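Local coordinates for protein phosphoserine aminotransferase (Bacillus circulans, PDB 2C0R) that catalyses the reversible, pyridoxal phosphate-dependent transfer of an amino group between glutamate and 3-phosphohydroxypyruvate, making phosphoserine for serine biosynthesis, at residues A[146-151]-A[168-173]; A[172-177]-A[189-194]; A[97-102]-A[117-122]. The protein carries 1 engineered substitution. One frame throughout, in Å; residues are numbered along the deposited sequence.

Following the chain, contact 3 closes first: strands 94-99 and 117-122 come side by side after helix 102-114. It is complete before contact 1 opens, and contact 1 closes a second loop, from 146-151 to 168-173, over a connection that holds no helix. Contacts 1 and 2 meet end to end on G172 and D173 of strand 170-173, and contact 2 closes at 189-194. None nests inside another. Together they tie five neighbouring parallel strands of one sheet, in the order 190-194, 170-173, 143-149, 94-99, 117-122. H147 joins them, its O bonded to V98 N of contact 3 and its NE2 to Y192 OH of contact 2. Only contacts 1 and 2 touch the cofactor.

Contact 1: A[146-151]-A[168-173]; sequences LHLTSN and VPLIGD. With PLP (pyridoxal-5'-phosphate), chain C.
The carbonyl oxygen of D173 is gripped by S150 N at 3.0 Å and by water 2, which also donates to N151 O. S150 N sits 38° out of the D173 carbonyl plane, just past the last bridge, T149 with D173, where strand 146-149 ends. Before it, four backbone bonds alternate in parallel fashion, from L146 N to P169 O through to D173 N on L148 O, 2.8 Å long. The carboxylate of D173 leaves with CG anti to N (chi1 177°), which carries OD2 to within 2.6 Å of PLP N1, the aspartate-to-pyridine pairing of fold-type I aminotransferases. S175 OG holds OD1, so both oxygens are engaged and the carboxylate's rotation is fixed. Water 1 donates to OD2 at 2.7 Å and links it to T149 OG1. Were an alanine to stand in for D173, the pyridine nitrogen and water 1 would probably both be left without their carboxylate mate. D173 CB approaches the H147 ring obliquely, 4.0 Å from CE1, ring and carboxylate planes 62° apart; I171 O lies over one ring face. On the opposite face of the sheet L170 CD1 touches both L146 CD2 (3.8 Å) and L148 CD2 (3.7 Å), L146 and L170 pointing the same way. Strands 94-99 and 190-194 flank the pair; helix 76-88 covers I171 and D173, while helix 102-114 packs on H147 and T149.

Contact 2: A[172-177]-A[189-194]; sequences GDMSSD and GLVYAG. With PLP (pyridoxal-5'-phosphate), chain C.
Y192, G172 and S175 bury the most surface here, and the Y192 ring does so by leaning over the neighbouring strand. With CG between its own N and carbonyl carbon (chi1 62°), the ring takes D173 CA over one face, offset toward the rim, a CH-pi contact 3.8 Å from its centroid and 21° off the normal. Ring and D173 carboxylate planes are only 18° apart. The phenol end reaches on, OH lying 3.4 Å from D173 CB and bonding to H147 NE2. G172 pairs by backbone: its N donates to L190 O, and G172 O accepts Y192 N at 3.0 Å. A CB on G172 would point to the face carrying V191, close to V191 CG1 on one strand and L148 CD1 on the other. M174 CE packs on V191 CG1 at 4.0 Å. These are adjacent parallel strands of the central sheet of the fold-type I aminotransferase, whose C-terminal ends hold the cofactor. There M174 N still bonds Y192 O, and then the chain turns. S175 closes that turn: its N and OG both donate to D173 OD1, the N making an Asx turn and OG, at 2.7 Å, using the syn lone pair. The same OG accepts G194 N at 3.2 Å, while S175 CB lies 3.5 Å from PLP C2.

Contact 3: A[97-102]-A[117-122]; sequences YVMTGS and THVAAS
M99 and V119 make the closest side-chain contact between the segments: the M99 CG methylene sits against both branches of the valine, 3.7 Å from V119 CG1 and 3.8 Å from V119 CG2. The two side chains cross at about a right angle. M99 folds back at every step, its CG anti to the carbonyl carbon (chi1 -53°) and the chain bent again at chi2 (-58°) and chi3 (-61°); this leads sulfur and methyl away from strand 117-122, and the side chain packs on L108 of helix 102-114. S122 stands beside it, OG 3.9 Å from M99 CB, and that hydroxyl is bonded to E124 N. The segments belong to a beta-alpha-beta unit in which helix 102-114 joins the two parallel strands, G101 holding the N-cap position with backbone angles that call for glycine. Pairing is not uniform: Y97 lies opposite V119 but M99 opposite S122, so the second strand carries one extra residue, a beta bulge in which A120 takes helical backbone angles. The bonds follow this slip. Y97 N reaches H118 O, A120 N meets Y97 O at 2.8 Å, and M99 N donates to A121 O, also at 2.8 Å. On the other face of the sheet V98 CG1 lies 4.3 Å from A121 CB, a plain apolar contact, and the V98 side chain also rests on L146 and L148. Y97 meets strand 117-122 mainly through its backbone; its ring packs on A107, L108 and A111 of the helix and meets H147, while its OH bonds that of Y145.

Contact 1: A[146-151]-A[168-173]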
loop_
_atom_site.group_PDB
_atom_site.type_symbol
_atom_site.label_atom_id
_atom_site.label_comp_id
_atom_site.label_asym_id
_atom_site.label_seq_id
_atom_site.Cartn_x
_atom_site.Cartn_y
_atom_site.Cartn_z
ATOM N N LEU A 146 -0.858 9.835 24.744
ATOM C CA LEU A 146 -2.274 9.557 24.912
ATOM C C LEU A 146 -2.845 9.338 23.509
ATOM O O LEU A 146 -2.685 10.265 22.704
ATOM C CB LEU A 146 -3.037 10.684 25.613
ATOM C CG LEU A 146 -4.564 10.458 25.640
ATOM C CD1 LEU A 146 -4.934 9.383 26.644
ATOM C CD2 LEU A 146 -5.285 11.756 25.932
ATOM N N HIS A 147 -3.465 8.200 23.247
ATOM C CA HIS A 147 -4.052 7.907 21.943
ATOM C C HIS A 147 -5.585 7.968 22.056
ATOM O O HIS A 147 -6.148 7.392 22.963
ATOM C CB HIS A 147 -3.612 6.515 21.551
ATOM C CG HIS A 147 -4.128 6.067 20.224
ATOM N ND1 HIS A 147 -5.439 5.654 20.016
ATOM C CD2 HIS A 147 -3.498 5.934 19.042
ATOM C CE1 HIS A 147 -5.557 5.323 18.724
ATOM N NE2 HIS A 147 -4.393 5.483 18.103
ATOM N N LEU A 148 -6.182 8.701 21.137
ATOM C CA LEU A 148 -7.633 8.661 21.002
ATOM C C LEU A 148 -7.980 8.385 19.554
ATOM O O LEU A 148 -7.153 8.548 18.643
ATOM C CB LEU A 148 -8.262 9.950 21.524
ATOM C CG LEU A 148 -7.876 11.293 20.916
ATOM C CD1 LEU A 148 -8.548 11.608 19.593
ATOM C CD2 LEU A 148 -8.241 12.444 21.870
ATOM N N THR A 149 -9.216 8.010 19.389
ATOM C CA THR A 149 -9.845 7.773 18.098
ATOM C C THR A 149 -10.841 8.891 17.893
ATOM O O THR A 149 -11.818 8.970 18.663
ATOM C CB THR A 149 -10.531 6.394 18.138
ATOM O OG1 THR A 149 -9.566 5.462 18.654
ATOM C CG2 THR A 149 -10.961 5.935 16.769
ATOM N N SER A 150 -10.620 9.755 16.904
ATOM C CA SER A 150 -11.462 10.919 16.780
ATOM C C SER A 150 -12.891 10.525 16.366
ATOM O O SER A 150 -13.825 11.172 16.848
ATOM C CB SER A 150 -10.951 11.939 15.774
ATOM O OG SER A 150 -10.777 11.312 14.516
ATOM N N ASN A 151 -13.000 9.536 15.516
ATOM C CA ASN A 151 -14.324 9.116 15.054
ATOM C C ASN A 151 -14.351 7.608 15.087
ATOM O O ASN A 151 -13.518 6.986 14.398
ATOM C CB ASN A 151 -14.547 9.662 13.642
ATOM C CG ASN A 151 -15.968 9.363 13.132
ATOM O OD1 ASN A 151 -16.877 10.095 13.516
ATOM N ND2 ASN A 151 -16.125 8.381 12.277
ATOM N N VAL A 168 2.632 15.519 27.389
ATOM C CA VAL A 168 2.423 14.197 26.784
ATOM C C VAL A 168 1.896 14.318 25.375
ATOM O O VAL A 168 0.904 15.000 25.162
ATOM C CB VAL A 168 1.450 13.399 27.676
ATOM C CG1 VAL A 168 1.165 12.012 27.132
ATOM C CG2 VAL A 168 2.082 13.346 29.073
ATOM N N PRO A 169 2.553 13.684 24.407
ATOM C CA PRO A 169 2.033 13.777 23.050
ATOM C C PRO A 169 0.644 13.175 22.919
ATOM O O PRO A 169 0.381 12.035 23.304
ATOM C CB PRO A 169 2.978 12.891 22.241
ATOM C CG PRO A 169 4.200 12.677 23.051
ATOM C CD PRO A 169 3.788 12.883 24.479
ATOM N N LEU A 170 -0.247 13.953 22.293
ATOM C CA LEU A 170 -1.559 13.447 21.910
ATOM C C LEU A 170 -1.498 12.875 20.501
ATOM O O LEU A 170 -0.978 13.490 19.555
ATOM C CB LEU A 170 -2.582 14.569 21.945
ATOM C CG LEU A 170 -4.004 14.204 21.540
ATOM C CD1 LEU A 170 -4.688 13.255 22.524
ATOM C CD2 LEU A 170 -4.870 15.457 21.373
ATOM N N ILE A 171 -2.042 11.667 20.378
ATOM C CA ILE A 171 -2.040 10.941 19.096
ATOM C C ILE A 171 -3.481 10.602 18.730
ATOM O O ILE A 171 -4.227 10.107 19.572
ATOM C CB ILE A 171 -1.181 9.682 19.207
ATOM C CG1 ILE A 171 0.252 10.098 19.561
ATOM C CG2 ILE A 171 -1.251 8.840 17.939
ATOM C CD1 ILE A 171 1.206 8.910 19.637
ATOM N N GLY A 172 -3.885 10.875 17.498
ATOM C CA GLY A 172 -5.294 10.665 17.100
ATOM C C GLY A 172 -5.369 9.794 15.843
ATOM O O GLY A 172 -4.781 10.112 14.820
ATOM N N ASP A 173 -6.149 8.732 15.990
ATOM C CA ASP A 173 -6.583 7.997 14.809
ATOM C C ASP A 173 -7.780 8.715 14.195
ATOM O O ASP A 173 -8.876 8.600 14.710
ATOM C CB ASP A 173 -6.992 6.586 15.228
ATOM C CG ASP A 173 -7.528 5.745 14.085
ATOM O OD1 ASP A 173 -7.608 6.229 12.935
ATOM O OD2 ASP A 173 -7.851 4.565 14.345
HETATM N N1 PLP C . -9.158 3.193 12.498
HETATM C C2 PLP C . -10.383 3.638 12.101
HETATM C C2A PLP C . -11.020 4.745 12.939
HETATM C C3 PLP C . -10.989 3.119 10.995
HETATM O O3 PLP C . -12.183 3.597 10.553
HETATM C C4 PLP C . -10.300 2.182 10.242
HETATM C C4A PLP C . -10.971 1.598 8.998
HETATM C C5 PLP C . -9.099 1.689 10.708
HETATM C C6 PLP C . -8.478 2.244 11.781
HETATM C C5A PLP C . -8.402 0.530 9.982
HETATM O O4P PLP C . -7.825 0.994 8.766
HETATM P P PLP C . -7.023 0.025 7.788
HETATM O O1P PLP C . -6.434 0.926 6.740
HETATM O O2P PLP C . -8.078 -0.913 7.240
HETATM O O3P PLP C . -6.013 -0.678 8.624
HETATM O O HOH W 1 -8.091 3.824 16.965
HETATM O O HOH W 2 -11.304 8.135 13.045
#

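Contact 2: A[172-177]-A[189-194]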
loop_
_atom_site.group_PDB
_atom_site.type_symbol
_atom_site.label_atom_id
_atom_site.label_comp_id
_atom_site.label_asym_id
_atom_site.label_seq_id
_atom_site.Cartn_x
_atom_site.Cartn_y
_atom_site.Cartn_z
ATOM N N GLY A 172 -3.885 10.875 17.498
ATOM C CA GLY A 172 -5.294 10.665 17.100
ATOM C C GLY A 172 -5.369 9.794 15.843
ATOM O O GLY A 172 -4.781 10.112 14.820
ATOM N N ASP A 173 -6.149 8.732 15.990
ATOM C CA ASP A 173 -6.583 7.997 14.809
ATOM C C ASP A 173 -7.780 8.715 14.195
ATOM O O ASP A 173 -8.876 8.600 14.710
ATOM C CB ASP A 173 -6.992 6.586 15.228
ATOM C CG ASP A 173 -7.528 5.745 14.085
ATOM O OD1 ASP A 173 -7.608 6.229 12.935
ATOM O OD2 ASP A 173 -7.851 4.565 14.345
ATOM N N MET A 174 -7.548 9.470 13.137
ATOM C CA MET A 174 -8.577 10.203 12.451
ATOM C C MET A 174 -8.935 9.515 11.138
ATOM O O MET A 174 -9.377 10.215 10.213
ATOM C CB MET A 174 -8.092 11.617 12.184
ATOM C CG MET A 174 -7.814 12.401 13.435
ATOM S SD MET A 174 -7.472 14.146 13.053
ATOM C CE MET A 174 -7.433 14.809 14.728
ATOM N N SER A 175 -8.746 8.196 11.078
ATOM C CA SER A 175 -9.034 7.558 9.789
ATOM C C SER A 175 -10.398 7.910 9.175
ATOM O O SER A 175 -10.477 8.201 7.971
ATOM C CB SER A 175 -8.995 6.045 9.954
ATOM O OG SER A 175 -7.661 5.617 10.287
ATOM N N SER A 176 -11.452 7.933 9.989
ATOM C CA SER A 176 -12.761 8.143 9.391
ATOM C C SER A 176 -13.244 9.586 9.480
ATOM O O SER A 176 -14.398 9.818 9.087
ATOM C CB SER A 176 -13.728 7.135 9.971
ATOM O OG SER A 176 -13.719 7.155 11.384
ATOM N N ASP A 177 -12.415 10.545 9.884
ATOM C CA ASP A 177 -12.914 11.937 9.834
ATOM C C ASP A 177 -11.810 12.936 9.484
ATOM O O ASP A 177 -12.024 14.150 9.502
ATOM C CB ASP A 177 -13.658 12.362 11.089
ATOM C CG ASP A 177 -12.793 12.643 12.311
ATOM O OD1 ASP A 177 -11.563 12.560 12.237
ATOM O OD2 ASP A 177 -13.413 12.958 13.351
ATOM N N GLY A 189 0.677 15.366 18.764
ATOM C CA GLY A 189 2.046 15.067 18.310
ATOM C C GLY A 189 1.978 14.253 17.023
ATOM O O GLY A 189 2.900 14.233 16.204
ATOM N N LEU A 190 0.894 13.519 16.816
ATOM C CA LEU A 190 0.785 12.642 15.638
ATOM C C LEU A 190 -0.696 12.414 15.324
ATOM O O LEU A 190 -1.476 12.088 16.216
ATOM C CB LEU A 190 1.456 11.283 15.850
ATOM C CG LEU A 190 1.586 10.355 14.633
ATOM C CD1 LEU A 190 2.866 9.540 14.834
ATOM C CD2 LEU A 190 0.399 9.428 14.470
ATOM N N VAL A 191 -1.089 12.606 14.084
ATOM C CA VAL A 191 -2.417 12.201 13.639
ATOM C C VAL A 191 -2.253 11.273 12.454
ATOM O O VAL A 191 -1.330 11.404 11.629
ATOM C CB VAL A 191 -3.344 13.359 13.228
ATOM C CG1 VAL A 191 -3.511 14.346 14.398
ATOM C CG2 VAL A 191 -2.848 14.137 12.049
ATOM N N TYR A 192 -3.136 10.287 12.341
ATOM C CA TYR A 192 -2.995 9.357 11.220
ATOM C C TYR A 192 -4.370 8.952 10.700
ATOM O O TYR A 192 -5.402 9.042 11.390
ATOM C CB TYR A 192 -2.234 8.122 11.612
ATOM C CG TYR A 192 -2.795 7.227 12.665
ATOM C CD1 TYR A 192 -3.379 6.013 12.351
ATOM C CD2 TYR A 192 -2.712 7.592 14.010
ATOM C CE1 TYR A 192 -3.918 5.145 13.298
ATOM C CE2 TYR A 192 -3.211 6.720 14.950
ATOM C CZ TYR A 192 -3.813 5.524 14.627
ATOM O OH TYR A 192 -4.268 4.651 15.560
ATOM N N ALA A 193 -4.367 8.486 9.445
ATOM C CA ALA A 193 -5.613 8.095 8.806
ATOM C C ALA A 193 -5.308 7.168 7.638
ATOM O O ALA A 193 -4.549 7.566 6.741
ATOM C CB ALA A 193 -6.357 9.281 8.228
ATOM N N GLY A 194 -5.931 6.019 7.575
ATOM C CA GLY A 194 -5.988 5.312 6.299
ATOM C C GLY A 194 -6.712 6.229 5.337
ATOM O O GLY A 194 -7.729 6.819 5.668
HETATM N N1 PLP C . -9.158 3.193 12.498
HETATM C C2 PLP C . -10.383 3.638 12.101
HETATM C C2A PLP C . -11.020 4.745 12.939
HETATM C C3 PLP C . -10.989 3.119 10.995
HETATM O O3 PLP C . -12.183 3.597 10.553
HETATM C C4 PLP C . -10.300 2.182 10.242
HETATM C C4A PLP C . -10.971 1.598 8.998
HETATM C C5 PLP C . -9.099 1.689 10.708
HETATM C C6 PLP C . -8.478 2.244 11.781
HETATM C C5A PLP C . -8.402 0.530 9.982
HETATM O O4P PLP C . -7.825 0.994 8.766
HETATM P P PLP C . -7.023 0.025 7.788
HETATM O O1P PLP C . -6.434 0.926 6.740
HETATM O O2P PLP C . -8.078 -0.913 7.240
HETATM O O3P PLP C . -6.013 -0.678 8.624
HETATM O O HOH W 3 -9.477 8.881 5.574
#

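Contact 3: A[97-102]-A[117-122]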
loop_
_atom_site.group_PDB
_atom_site.type_symbol
_atom_site.label_atom_id
_atom_site.label_comp_id
_atom_site.label_asym_id
_atom_site.label_seq_id
_atom_site.Cartn_x
_atom_site.Cartn_y
_atom_site.Cartn_z
ATOM N N TYR A 97 -4.533 5.037 26.482
ATOM C CA TYR A 97 -5.602 4.966 25.473
ATOM C C TYR A 97 -6.933 5.497 25.999
ATOM O O TYR A 97 -7.268 5.242 27.156
ATOM C CB TYR A 97 -5.764 3.499 24.974
ATOM C CG TYR A 97 -4.614 3.236 23.985
ATOM C CD1 TYR A 97 -3.348 2.930 24.459
ATOM C CD2 TYR A 97 -4.831 3.314 22.619
ATOM C CE1 TYR A 97 -2.296 2.680 23.617
ATOM C CE2 TYR A 97 -3.751 3.083 21.762
ATOM C CZ TYR A 97 -2.510 2.766 22.263
ATOM O OH TYR A 97 -1.427 2.563 21.429
ATOM N N VAL A 98 -7.648 6.251 25.157
ATOM C CA VAL A 98 -9.057 6.561 25.435
ATOM C C VAL A 98 -9.907 5.519 24.726
ATOM O O VAL A 98 -9.771 5.432 23.490
ATOM C CB VAL A 98 -9.369 7.967 24.941
ATOM C CG1 VAL A 98 -10.858 8.313 25.241
ATOM C CG2 VAL A 98 -8.415 9.008 25.509
ATOM N N MET A 99 -10.706 4.746 25.441
ATOM C CA MET A 99 -11.361 3.556 24.929
ATOM C C MET A 99 -12.821 3.885 24.596
ATOM O O MET A 99 -13.686 3.934 25.448
ATOM C CB MET A 99 -11.276 2.359 25.877
ATOM C CG MET A 99 -9.854 2.058 26.312
ATOM S SD MET A 99 -8.735 1.724 24.902
ATOM C CE MET A 99 -9.576 0.285 24.217
ATOM N N THR A 100 -13.044 4.125 23.299
ATOM C CA THR A 100 -14.323 4.649 22.806
ATOM C C THR A 100 -15.041 3.665 21.922
ATOM O O THR A 100 -16.087 4.019 21.349
ATOM C CB THR A 100 -14.102 5.980 22.018
ATOM O OG1 THR A 100 -12.951 5.783 21.167
ATOM C CG2 THR A 100 -13.780 7.099 22.992
ATOM N N GLY A 101 -14.530 2.454 21.754
ATOM C CA GLY A 101 -15.272 1.558 20.857
ATOM C C GLY A 101 -14.287 0.688 20.086
ATOM O O GLY A 101 -13.142 0.394 20.460
ATOM N N SER A 102 -14.741 0.246 18.936
ATOM C CA SER A 102 -14.065 -0.815 18.206
ATOM C C SER A 102 -12.682 -0.470 17.734
ATOM O O SER A 102 -11.752 -1.310 17.796
ATOM C CB SER A 102 -14.932 -1.166 16.983
ATOM O OG SER A 102 -16.120 -1.804 17.458
ATOM N N THR A 117 0.315 -0.690 29.220
ATOM C CA THR A 117 -0.679 0.250 28.726
ATOM C C THR A 117 -1.536 0.738 29.878
ATOM O O THR A 117 -1.538 0.150 30.959
ATOM C CB THR A 117 -1.603 -0.379 27.668
ATOM O OG1 THR A 117 -2.241 -1.505 28.301
ATOM C CG2 THR A 117 -0.838 -0.866 26.430
ATOM N N HIS A 118 -2.299 1.776 29.658
ATOM C CA HIS A 118 -3.183 2.368 30.657
ATOM C C HIS A 118 -4.445 2.903 29.982
ATOM O O HIS A 118 -4.328 3.650 29.016
ATOM C CB HIS A 118 -2.523 3.534 31.404
ATOM C CG HIS A 118 -3.470 4.177 32.366
ATOM N ND1 HIS A 118 -3.876 3.507 33.496
ATOM C CD2 HIS A 118 -4.078 5.385 32.388
ATOM C CE1 HIS A 118 -4.713 4.299 34.181
ATOM N NE2 HIS A 118 -4.843 5.446 33.527
ATOM N N VAL A 119 -5.609 2.543 30.519
ATOM C CA VAL A 119 -6.856 3.076 29.977
ATOM C C VAL A 119 -7.125 4.419 30.662
ATOM O O VAL A 119 -7.418 4.464 31.887
ATOM C CB VAL A 119 -7.997 2.073 30.172
ATOM C CG1 VAL A 119 -9.360 2.705 29.871
ATOM C CG2 VAL A 119 -7.770 0.827 29.298
ATOM N N ALA A 120 -7.033 5.519 29.969
ATOM C CA ALA A 120 -7.092 6.892 30.445
ATOM C C ALA A 120 -8.534 7.345 30.606
ATOM O O ALA A 120 -8.872 8.265 31.370
ATOM C CB ALA A 120 -6.300 7.870 29.570
ATOM N N ALA A 121 -9.434 6.676 29.888
ATOM C CA ALA A 121 -10.871 6.920 29.983
ATOM C C ALA A 121 -11.543 5.870 29.089
ATOM O O ALA A 121 -10.905 5.362 28.184
ATOM C CB ALA A 121 -11.285 8.313 29.561
ATOM N N SER A 122 -12.809 5.598 29.397
ATOM C CA SER A 122 -13.514 4.551 28.683
ATOM C C SER A 122 -15.004 4.787 28.658
ATOM O O SER A 122 -15.542 5.198 29.674
ATOM C CB SER A 122 -13.256 3.169 29.329
ATOM O OG SER A 122 -13.996 2.143 28.646
#